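Local coordinates for endoglucanase A (Clostridium acetobutylicum, PDB 3IK2), which hydrolyses internal beta-1,4-glucosidic bonds in cellulose and probably related glucans, as a family 44 glycoside hydrolase, at residues T85-K90 with P97-T102; G246-F251 with L256-K261; G115-T120 with S125-K130. One frame throughout, in Å; residues are numbered along the deposited sequence.

Contact 1: residues T85-K90 with P97-T102; sequences TAFHDK and PYSLVT
H88 on helix 85-90 and S99 on strand 99-102 mark the closest backbone approach, in two segments that run nearly antiparallel, at 170°, with axes 9.4 Å apart. The CA atoms of H88 and S99 are 6.5 Å apart. The strand directs the CB of S99 at the helix and that of L100 away from it.

The polar link joins H88 ND1 and S99 OG, which are 2.7 Å apart in a hydrogen bond. Either atom could be the donor. The bond is moderately bent, at 153°. The hydroxyl meets the imidazole at its edge and in its plane. H88 reaches it because its CG is anti to the backbone N (chi1 -172°), which carries the ring across to the strand. The other ring nitrogen, NE2, bonds to the carbonyl of K170. Both nitrogens are therefore engaged, which should fix the rotation of the ring. Y163 of helix 152-163 meets the ring edge-to-face. S99 OG has a second hydrogen bond, to S91 OG one turn further along the helix.

F87 adds the apolar part. The CE2 corner of its ring reaches V101 CG1 at 4.2 Å. The same corner, F87 CE2, lies 4.0 Å from L100 O. These neighbours approach the ring obliquely. F87 also packs on I37, so its side chain bridges two adjacent strands.

All the touching residues are buried. Backbone bonds pair S99 and V101 with G174 on one side, and L100 with R35 and I37 on the other. Strand 99-103 thus lies between strands 34-37 and 174-177. Helix 82-93 packs outside them. This is the helix-to-strand half of a beta-alpha-beta crossover, the repeating unit of a TIM-like barrel.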
loop_
_atom_site.group_PDB
_atom_site.type_symbol
_atom_site.label_atom_id
_atom_site.label_comp_id
_atom_site.label_asym_id
_atom_site.label_seq_id
_atom_site.Cartn_x
_atom_site.Cartn_y
_atom_site.Cartn_z
ATOM N N THR A 85 -2.810 17.567 -9.988
ATOM C CA THR A 85 -3.122 17.384 -11.399
ATOM C C THR A 85 -1.912 16.862 -12.212
ATOM O O THR A 85 -2.066 16.000 -13.078
ATOM C CB THR A 85 -3.913 18.590 -12.017
ATOM O OG1 THR A 85 -3.103 19.767 -12.057
ATOM C CG2 THR A 85 -5.176 18.888 -11.178
ATOM N N ALA A 86 -0.697 17.291 -11.890
ATOM C CA ALA A 86 0.472 16.676 -12.540
ATOM C C ALA A 86 0.492 15.170 -12.209
ATOM O O ALA A 86 0.643 14.334 -13.098
ATOM C CB ALA A 86 1.780 17.349 -12.101
ATOM N N PHE A 87 0.336 14.855 -10.919
ATOM C CA PHE A 87 0.244 13.470 -10.448
ATOM C C PHE A 87 -0.828 12.633 -11.178
ATOM O O PHE A 87 -0.509 11.609 -11.783
ATOM C CB PHE A 87 0.053 13.406 -8.926
ATOM C CG PHE A 87 -0.106 12.012 -8.405
ATOM C CD1 PHE A 87 0.997 11.204 -8.208
ATOM C CD2 PHE A 87 -1.381 11.504 -8.097
ATOM C CE1 PHE A 87 0.838 9.898 -7.734
ATOM C CE2 PHE A 87 -1.539 10.185 -7.632
ATOM C CZ PHE A 87 -0.424 9.399 -7.453
ATOM N N HIS A 88 -2.089 13.050 -11.123
ATOM C CA HIS A 88 -3.150 12.246 -11.765
ATOM C C HIS A 88 -3.061 12.218 -13.289
ATOM O O HIS A 88 -3.438 11.229 -13.911
ATOM C CB HIS A 88 -4.559 12.648 -11.316
ATOM C CG HIS A 88 -5.627 11.709 -11.817
ATOM N ND1 HIS A 88 -5.602 10.355 -11.571
ATOM C CD2 HIS A 88 -6.748 11.933 -12.543
ATOM C CE1 HIS A 88 -6.645 9.781 -12.142
ATOM N NE2 HIS A 88 -7.366 10.721 -12.727
ATOM N N ASP A 89 -2.571 13.302 -13.883
ATOM C CA ASP A 89 -2.299 13.331 -15.329
ATOM C C ASP A 89 -1.305 12.245 -15.740
ATOM O O ASP A 89 -1.464 11.633 -16.805
ATOM C CB ASP A 89 -1.723 14.689 -15.748
ATOM C CG ASP A 89 -2.772 15.756 -15.891
ATOM O OD1 ASP A 89 -3.975 15.471 -15.712
ATOM O OD2 ASP A 89 -2.391 16.907 -16.165
ATOM N N LYS A 90 -0.268 12.045 -14.908
ATOM C CA LYS A 90 0.732 11.021 -15.156
ATOM C C LYS A 90 0.133 9.624 -14.978
ATOM O O LYS A 90 0.395 8.751 -15.779
ATOM C CB LYS A 90 1.959 11.234 -14.270
ATOM C CG LYS A 90 3.238 10.555 -14.789
ATOM C CD LYS A 90 4.427 10.883 -13.843
ATOM C CE LYS A 90 5.655 10.001 -14.081
ATOM N NZ LYS A 90 6.701 10.115 -12.914
ATOM N N PRO A 97 -4.947 2.661 -13.604
ATOM C CA PRO A 97 -6.401 2.717 -13.329
ATOM C C PRO A 97 -6.835 3.264 -11.972
ATOM O O PRO A 97 -8.029 3.551 -11.799
ATOM C CB PRO A 97 -6.865 1.256 -13.455
ATOM C CG PRO A 97 -5.618 0.433 -13.417
ATOM C CD PRO A 97 -4.429 1.285 -13.676
ATOM N N TYR A 98 -5.914 3.436 -11.028
ATOM C CA TYR A 98 -6.324 3.974 -9.721
ATOM C C TYR A 98 -5.315 4.979 -9.167
ATOM O O TYR A 98 -4.143 4.634 -8.926
ATOM C CB TYR A 98 -6.522 2.811 -8.725
ATOM C CG TYR A 98 -7.425 3.087 -7.545
ATOM C CD1 TYR A 98 -8.658 2.437 -7.423
ATOM C CD2 TYR A 98 -7.045 3.976 -6.543
ATOM C CE1 TYR A 98 -9.493 2.678 -6.341
ATOM C CE2 TYR A 98 -7.872 4.225 -5.459
ATOM C CZ TYR A 98 -9.086 3.564 -5.361
ATOM O OH TYR A 98 -9.913 3.839 -4.305
ATOM N N SER A 99 -5.772 6.213 -8.943
ATOM C CA SER A 99 -5.000 7.209 -8.182
ATOM C C SER A 99 -5.586 7.340 -6.782
ATOM O O SER A 99 -6.785 7.594 -6.650
ATOM C CB SER A 99 -5.068 8.584 -8.861
ATOM O OG SER A 99 -4.320 8.588 -10.058
ATOM N N LEU A 100 -4.750 7.171 -5.747
ATOM C CA LEU A 100 -5.113 7.551 -4.385
ATOM C C LEU A 100 -4.454 8.907 -4.068
ATOM O O LEU A 100 -3.236 9.030 -4.143
ATOM C CB LEU A 100 -4.711 6.479 -3.351
ATOM C CG LEU A 100 -4.946 6.775 -1.856
ATOM C CD1 LEU A 100 -6.403 7.133 -1.541
ATOM C CD2 LEU A 100 -4.520 5.613 -0.978
ATOM N N VAL A 101 -5.276 9.916 -3.771
ATOM C CA VAL A 101 -4.771 11.255 -3.413
ATOM C C VAL A 101 -5.150 11.602 -1.967
ATOM O O VAL A 101 -6.195 11.158 -1.484
ATOM C CB VAL A 101 -5.233 12.373 -4.434
ATOM C CG1 VAL A 101 -4.969 11.919 -5.895
ATOM C CG2 VAL A 101 -6.729 12.770 -4.257
ATOM N N THR A 102 -4.307 12.394 -1.291
ATOM C CA THR A 102 -4.522 12.727 0.118
ATOM C C THR A 102 -5.149 14.110 0.368
ATOM O O THR A 102 -4.726 15.105 -0.227
ATOM C CB THR A 102 -3.220 12.608 0.912
ATOM O OG1 THR A 102 -2.700 11.285 0.744
ATOM C CG2 THR A 102 -3.463 12.826 2.418
#

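Contact 2: residues G246-F251 with L256-K261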
loop_
_atom_site.group_PDB
_atom_site.type_symbol
_atom_site.label_atom_id
_atom_site.label_comp_id
_atom_site.label_asym_id
_atom_site.label_seq_id
_atom_site.Cartn_x
_atom_site.Cartn_y
_atom_site.Cartn_z
ATOM N N GLY A 246 -13.313 0.284 26.454
ATOM C CA GLY A 246 -14.344 -0.698 26.813
ATOM C C GLY A 246 -13.841 -2.112 26.578
ATOM O O GLY A 246 -12.719 -2.458 26.971
ATOM N N ASN A 247 -14.640 -2.904 25.871
ATOM C CA ASN A 247 -14.292 -4.267 25.502
ATOM C C ASN A 247 -13.388 -4.460 24.261
ATOM O O ASN A 247 -12.999 -5.589 23.968
ATOM C CB ASN A 247 -15.576 -5.073 25.306
ATOM C CG ASN A 247 -16.398 -5.175 26.564
ATOM O OD1 ASN A 247 -17.625 -5.033 26.526
ATOM N ND2 ASN A 247 -15.737 -5.420 27.691
ATOM N N TYR A 248 -13.102 -3.387 23.521
ATOM C CA TYR A 248 -12.299 -3.470 22.293
ATOM C C TYR A 248 -10.905 -4.008 22.543
ATOM O O TYR A 248 -10.203 -3.494 23.414
ATOM C CB TYR A 248 -12.154 -2.083 21.655
ATOM C CG TYR A 248 -13.437 -1.497 21.169
ATOM C CD1 TYR A 248 -14.263 -2.189 20.268
ATOM C CD2 TYR A 248 -13.833 -0.231 21.588
ATOM C CE1 TYR A 248 -15.475 -1.612 19.810
ATOM C CE2 TYR A 248 -15.022 0.330 21.131
ATOM C CZ TYR A 248 -15.823 -0.364 20.255
ATOM O OH TYR A 248 -16.969 0.253 19.828
ATOM N N GLN A 249 -10.529 -5.057 21.805
ATOM C CA GLN A 249 -9.161 -5.561 21.808
ATOM C C GLN A 249 -8.155 -4.482 21.430
ATOM O O GLN A 249 -7.092 -4.394 22.044
ATOM C CB GLN A 249 -8.987 -6.760 20.872
ATOM C CG GLN A 249 -7.551 -7.234 20.754
ATOM C CD GLN A 249 -7.021 -7.831 22.060
ATOM O OE1 GLN A 249 -7.304 -8.976 22.363
ATOM N NE2 GLN A 249 -6.232 -7.070 22.810
ATOM N N TRP A 250 -8.483 -3.670 20.425
ATOM C CA TRP A 250 -7.535 -2.660 19.947
ATOM C C TRP A 250 -8.233 -1.508 19.258
ATOM O O TRP A 250 -9.461 -1.521 19.113
ATOM C CB TRP A 250 -6.414 -3.273 19.066
ATOM C CG TRP A 250 -6.829 -3.998 17.786
ATOM C CD1 TRP A 250 -8.088 -4.415 17.438
ATOM C CD2 TRP A 250 -5.957 -4.456 16.737
ATOM N NE1 TRP A 250 -8.057 -5.053 16.214
ATOM C CE2 TRP A 250 -6.766 -5.108 15.770
ATOM C CE3 TRP A 250 -4.567 -4.374 16.513
ATOM C CZ2 TRP A 250 -6.229 -5.693 14.596
ATOM C CZ3 TRP A 250 -4.039 -4.951 15.328
ATOM C CH2 TRP A 250 -4.875 -5.591 14.393
ATOM N N PHE A 251 -7.458 -0.487 18.881
ATOM C CA PHE A 251 -8.028 0.731 18.311
ATOM C C PHE A 251 -8.720 0.450 16.981
ATOM O O PHE A 251 -9.679 1.100 16.664
ATOM C CB PHE A 251 -6.968 1.866 18.200
ATOM C CG PHE A 251 -7.416 3.040 17.346
ATOM C CD1 PHE A 251 -8.150 4.087 17.901
ATOM C CD2 PHE A 251 -7.132 3.075 15.970
ATOM C CE1 PHE A 251 -8.578 5.177 17.090
ATOM C CE2 PHE A 251 -7.577 4.156 15.166
ATOM C CZ PHE A 251 -8.287 5.191 15.722
ATOM N N LEU A 256 -13.335 0.854 13.448
ATOM C CA LEU A 256 -14.302 0.189 12.541
ATOM C C LEU A 256 -15.726 0.255 13.019
ATOM O O LEU A 256 -16.643 0.599 12.260
ATOM C CB LEU A 256 -13.912 -1.270 12.265
ATOM C CG LEU A 256 -12.673 -1.569 11.391
ATOM C CD1 LEU A 256 -12.310 -3.023 11.561
ATOM C CD2 LEU A 256 -12.887 -1.245 9.903
ATOM N N ASP A 257 -15.914 -0.070 14.291
ATOM C CA ASP A 257 -17.225 -0.016 14.908
ATOM C C ASP A 257 -17.826 1.393 14.801
ATOM O O ASP A 257 -18.997 1.567 14.427
ATOM C CB ASP A 257 -17.138 -0.467 16.375
ATOM C CG ASP A 257 -18.517 -0.798 16.969
ATOM O OD1 ASP A 257 -19.456 -1.152 16.219
ATOM O OD2 ASP A 257 -18.663 -0.686 18.203
ATOM N N ASN A 258 -17.018 2.406 15.097
ATOM C CA ASN A 258 -17.548 3.772 15.102
ATOM C C ASN A 258 -17.783 4.364 13.706
ATOM O O ASN A 258 -18.733 5.126 13.496
ATOM C CB ASN A 258 -16.690 4.662 15.996
ATOM C CG ASN A 258 -17.059 4.500 17.487
ATOM O OD1 ASN A 258 -18.043 5.085 17.951
ATOM N ND2 ASN A 258 -16.270 3.716 18.227
ATOM N N MET A 259 -16.954 3.962 12.746
ATOM C CA MET A 259 -17.164 4.361 11.363
ATOM C C MET A 259 -18.408 3.689 10.807
ATOM O O MET A 259 -19.099 4.257 9.999
ATOM C CB MET A 259 -15.946 4.018 10.487
ATOM C CG MET A 259 -14.730 4.881 10.778
ATOM S SD MET A 259 -14.974 6.650 10.572
ATOM C CE MET A 259 -15.427 6.845 8.830
ATOM N N LYS A 260 -18.647 2.456 11.226
ATOM C CA LYS A 260 -19.862 1.760 10.891
ATOM C C LYS A 260 -21.063 2.522 11.466
ATOM O O LYS A 260 -21.981 2.868 10.736
ATOM C CB LYS A 260 -19.779 0.339 11.456
ATOM C CG LYS A 260 -20.587 -0.698 10.712
ATOM C CD LYS A 260 -21.942 -0.858 11.290
ATOM C CE LYS A 260 -22.779 -1.809 10.454
ATOM N NZ LYS A 260 -24.121 -1.923 11.085
ATOM N N LYS A 261 -21.031 2.792 12.774
ATOM C CA LYS A 261 -22.092 3.553 13.466
ATOM C C LYS A 261 -22.317 4.934 12.806
ATOM O O LYS A 261 -23.461 5.324 12.542
ATOM C CB LYS A 261 -21.758 3.653 14.969
ATOM C CG LYS A 261 -22.560 4.674 15.806
ATOM C CD LYS A 261 -22.131 4.604 17.308
ATOM C CE LYS A 261 -22.778 5.654 18.236
ATOM N NZ LYS A 261 -22.137 7.017 18.241
HETATM O O HOH W 1 -17.289 3.154 20.853
#
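Y248 joins the loop ahead of helix 251-266 to D257 and N258, on the second turn of that helix. W250 holds the N-cap position, so the tyrosine stands two residues before it and reaches forward along the helix surface. Its phenol oxygen does the touching.

Y248 OH donates to D257 OD2 over a short 2.5 Å. The carboxylate oxygen sits at the ring edge, in the plane of the phenol, and accepts with its anti lone pair. Ring and carboxylate planes are turned 70° apart. D257 CG is anti to its backbone N (chi1 -164°), which brings the acid within range of the loop.

A water makes the second link. It donates to Y248 OH, its oxygen 3.1 Å from that atom, and lies in the phenol plane too. The same water accepts from N258 ND2 at 2.9 Å. N258 ND2 also bonds to the carbonyl of Y254, one turn earlier in the helix, and this helps hold the amide in place.

The phenol is both donor and acceptor here. A donor bond this short is consistent with an ionised D257, and the water's hydrogen would further polarise the hydroxyl.

Contact 3: residues G115-T120 with S125-K130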
loop_
_atom_site.group_PDB
_atom_site.type_symbol
_atom_site.label_atom_id
_atom_site.label_comp_id
_atom_site.label_asym_id
_atom_site.label_seq_id
_atom_site.Cartn_x
_atom_site.Cartn_y
_atom_site.Cartn_z
ATOM N N GLY A 115 11.007 28.464 4.376
ATOM C CA GLY A 115 12.103 27.602 4.811
ATOM C C GLY A 115 11.906 26.994 6.201
ATOM O O GLY A 115 10.772 26.837 6.649
ATOM N N PRO A 116 13.009 26.653 6.897
ATOM C CA PRO A 116 12.869 26.060 8.239
ATOM C C PRO A 116 12.106 26.980 9.183
ATOM O O PRO A 116 12.435 28.158 9.281
ATOM C CB PRO A 116 14.315 25.857 8.709
ATOM C CG PRO A 116 15.138 25.851 7.476
ATOM C CD PRO A 116 14.426 26.776 6.497
ATOM N N LEU A 117 11.061 26.458 9.827
ATOM C CA LEU A 117 10.252 27.246 10.755
ATOM C C LEU A 117 10.776 27.112 12.178
ATOM O O LEU A 117 11.400 26.096 12.541
ATOM C CB LEU A 117 8.786 26.817 10.674
ATOM C CG LEU A 117 7.814 27.449 9.654
ATOM C CD1 LEU A 117 8.429 28.340 8.549
ATOM C CD2 LEU A 117 6.930 26.459 9.057
ATOM N N ALA A 118 10.551 28.164 12.959
ATOM C CA ALA A 118 10.932 28.201 14.373
ATOM C C ALA A 118 9.805 27.596 15.186
ATOM O O ALA A 118 8.656 27.560 14.737
ATOM C CB ALA A 118 11.203 29.648 14.829
ATOM N N ASN A 119 10.151 27.122 16.380
ATOM C CA ASN A 119 9.188 26.557 17.329
ATOM C C ASN A 119 8.139 27.561 17.732
ATOM O O ASN A 119 7.033 27.202 18.104
ATOM C CB ASN A 119 9.927 26.001 18.535
ATOM C CG ASN A 119 10.748 24.788 18.175
ATOM O OD1 ASN A 119 10.378 24.046 17.255
ATOM N ND2 ASN A 119 11.868 24.573 18.873
ATOM N N THR A 120 8.513 28.829 17.612
ATOM C CA THR A 120 7.635 29.958 17.795
ATOM C C THR A 120 6.559 30.088 16.687
ATOM O O THR A 120 5.576 30.825 16.874
ATOM C CB THR A 120 8.487 31.251 17.856
ATOM O OG1 THR A 120 9.510 31.076 18.842
ATOM C CG2 THR A 120 7.652 32.412 18.267
ATOM N N SER A 125 -0.606 30.937 13.143
ATOM C CA SER A 125 0.364 32.012 12.922
ATOM C C SER A 125 0.353 32.368 11.434
ATOM O O SER A 125 -0.313 31.695 10.647
ATOM C CB SER A 125 1.775 31.608 13.370
ATOM O OG SER A 125 2.412 30.753 12.425
ATOM N N SER A 126 1.076 33.423 11.050
ATOM C CA SER A 126 1.113 33.899 9.663
ATOM C C SER A 126 1.715 32.859 8.712
ATOM O O SER A 126 1.647 33.008 7.475
ATOM C CB SER A 126 1.915 35.199 9.584
ATOM O OG SER A 126 3.272 34.964 9.907
ATOM N N LYS A 127 2.301 31.821 9.301
ATOM C CA LYS A 127 2.978 30.746 8.570
ATOM C C LYS A 127 2.014 29.630 8.107
ATOM O O LYS A 127 2.403 28.757 7.324
ATOM C CB LYS A 127 4.066 30.136 9.458
ATOM C CG LYS A 127 5.471 30.668 9.191
ATOM C CD LYS A 127 5.680 32.024 9.786
ATOM C CE LYS A 127 6.738 32.801 9.052
ATOM N NZ LYS A 127 7.905 32.013 8.614
ATOM N N TRP A 128 0.769 29.694 8.588
ATOM C CA TRP A 128 -0.227 28.652 8.431
ATOM C C TRP A 128 -1.587 29.187 7.979
ATOM O O TRP A 128 -2.049 30.262 8.420
ATOM C CB TRP A 128 -0.383 27.908 9.760
ATOM C CG TRP A 128 0.920 27.266 10.203
ATOM C CD1 TRP A 128 1.775 27.718 11.171
ATOM C CD2 TRP A 128 1.534 26.091 9.649
ATOM N NE1 TRP A 128 2.886 26.899 11.251
ATOM C CE2 TRP A 128 2.758 25.887 10.344
ATOM C CE3 TRP A 128 1.181 25.200 8.631
ATOM C CZ2 TRP A 128 3.621 24.803 10.067
ATOM C CZ3 TRP A 128 2.070 24.121 8.333
ATOM C CH2 TRP A 128 3.263 23.944 9.055
ATOM N N LYS A 129 -2.215 28.443 7.073
ATOM C CA LYS A 129 -3.628 28.625 6.752
ATOM C C LYS A 129 -4.433 27.549 7.471
ATOM O O LYS A 129 -3.998 26.402 7.574
ATOM C CB LYS A 129 -3.849 28.526 5.239
ATOM C CG LYS A 129 -3.090 29.565 4.408
ATOM C CD LYS A 129 -3.562 31.027 4.649
ATOM C CE LYS A 129 -2.729 32.030 3.826
ATOM N NZ LYS A 129 -3.109 33.484 3.997
ATOM N N LYS A 130 -5.584 27.927 8.012
ATOM C CA LYS A 130 -6.515 26.994 8.646
ATOM C C LYS A 130 -7.226 26.109 7.618
ATOM O O LYS A 130 -7.822 26.626 6.660
ATOM C CB LYS A 130 -7.624 27.808 9.324
ATOM C CG LYS A 130 -7.676 27.841 10.804
ATOM C CD LYS A 130 -7.943 26.467 11.393
ATOM C CE LYS A 130 -8.778 26.526 12.682
ATOM N NZ LYS A 130 -10.086 25.846 12.444
#
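L117 and W128 form the apolar pair. L117 CD2 lies 3.8 Å from W128 CZ2, on the six-membered part of the indole, and approaches the ring obliquely. Both residues are buried. N53 touches both side chains, L190 covers L117 further, and I191 packs on W128. The chi2 of L117, 11°, is far from staggered, so the exact placing of its two methyls deserves some caution.

The other branch of L117 meets a lysine chain. L117 CD1 is 3.8 Å from K127 CG and 3.7 Å from K127 NZ. The leucine and the lysine lie alongside each other, pointing opposite ways. K127 is bent at chi2 (77°) and again at chi4, which folds the chain round the methyl. Its ammonium contact with CD1 is only van der Waals. The charge is served elsewhere, by a hydrogen bond from NZ to S114 OG.

The contact joins two small sheets. Strand 115-116 is an edge of the antiparallel sheet with strands 61-63 and 52-53. Strand 128-132 is the middle strand of another, between 108-110 and 149-151.

Hydrogen bonds shape 125-130 from within. S125 to W128 is a type I beta turn, closed by W128 N to S125 O at 3.1 Å. S125 OG takes a weak bond from K127 N at 3.3 Å, which makes an ST turn at the same place. S125 OG also bonds to the carbonyl of D121, which W128 NE1 reaches weakly. Further along, K129 NZ bonds to the carbonyl of D147, a residue of the calcium site, and the W128 side chain is about 12 Å from the calcium ion.

How the contacts relate
Along the chain the order is contact 1, contact 3, contact 2. None touches another. Contacts 1 and 3 have centres 28 Å apart, contacts 1 and 2 are 32 Å apart, and contacts 2 and 3 are 36 Å apart. Contact 1 is part of the barrel wall, where helix 82-93 covers strand 99-103. Contact 3 lies in the long excursion between barrel strands 99-103 and 174-177, which also carries three of the four calcium-site residues. Contact 2 belongs to helix 251-266, between strands 220-226 and 273-278. The three therefore sample a buried helix-strand layer, a loop excursion with small sheets, and a surface helix start of one TIM-like barrel.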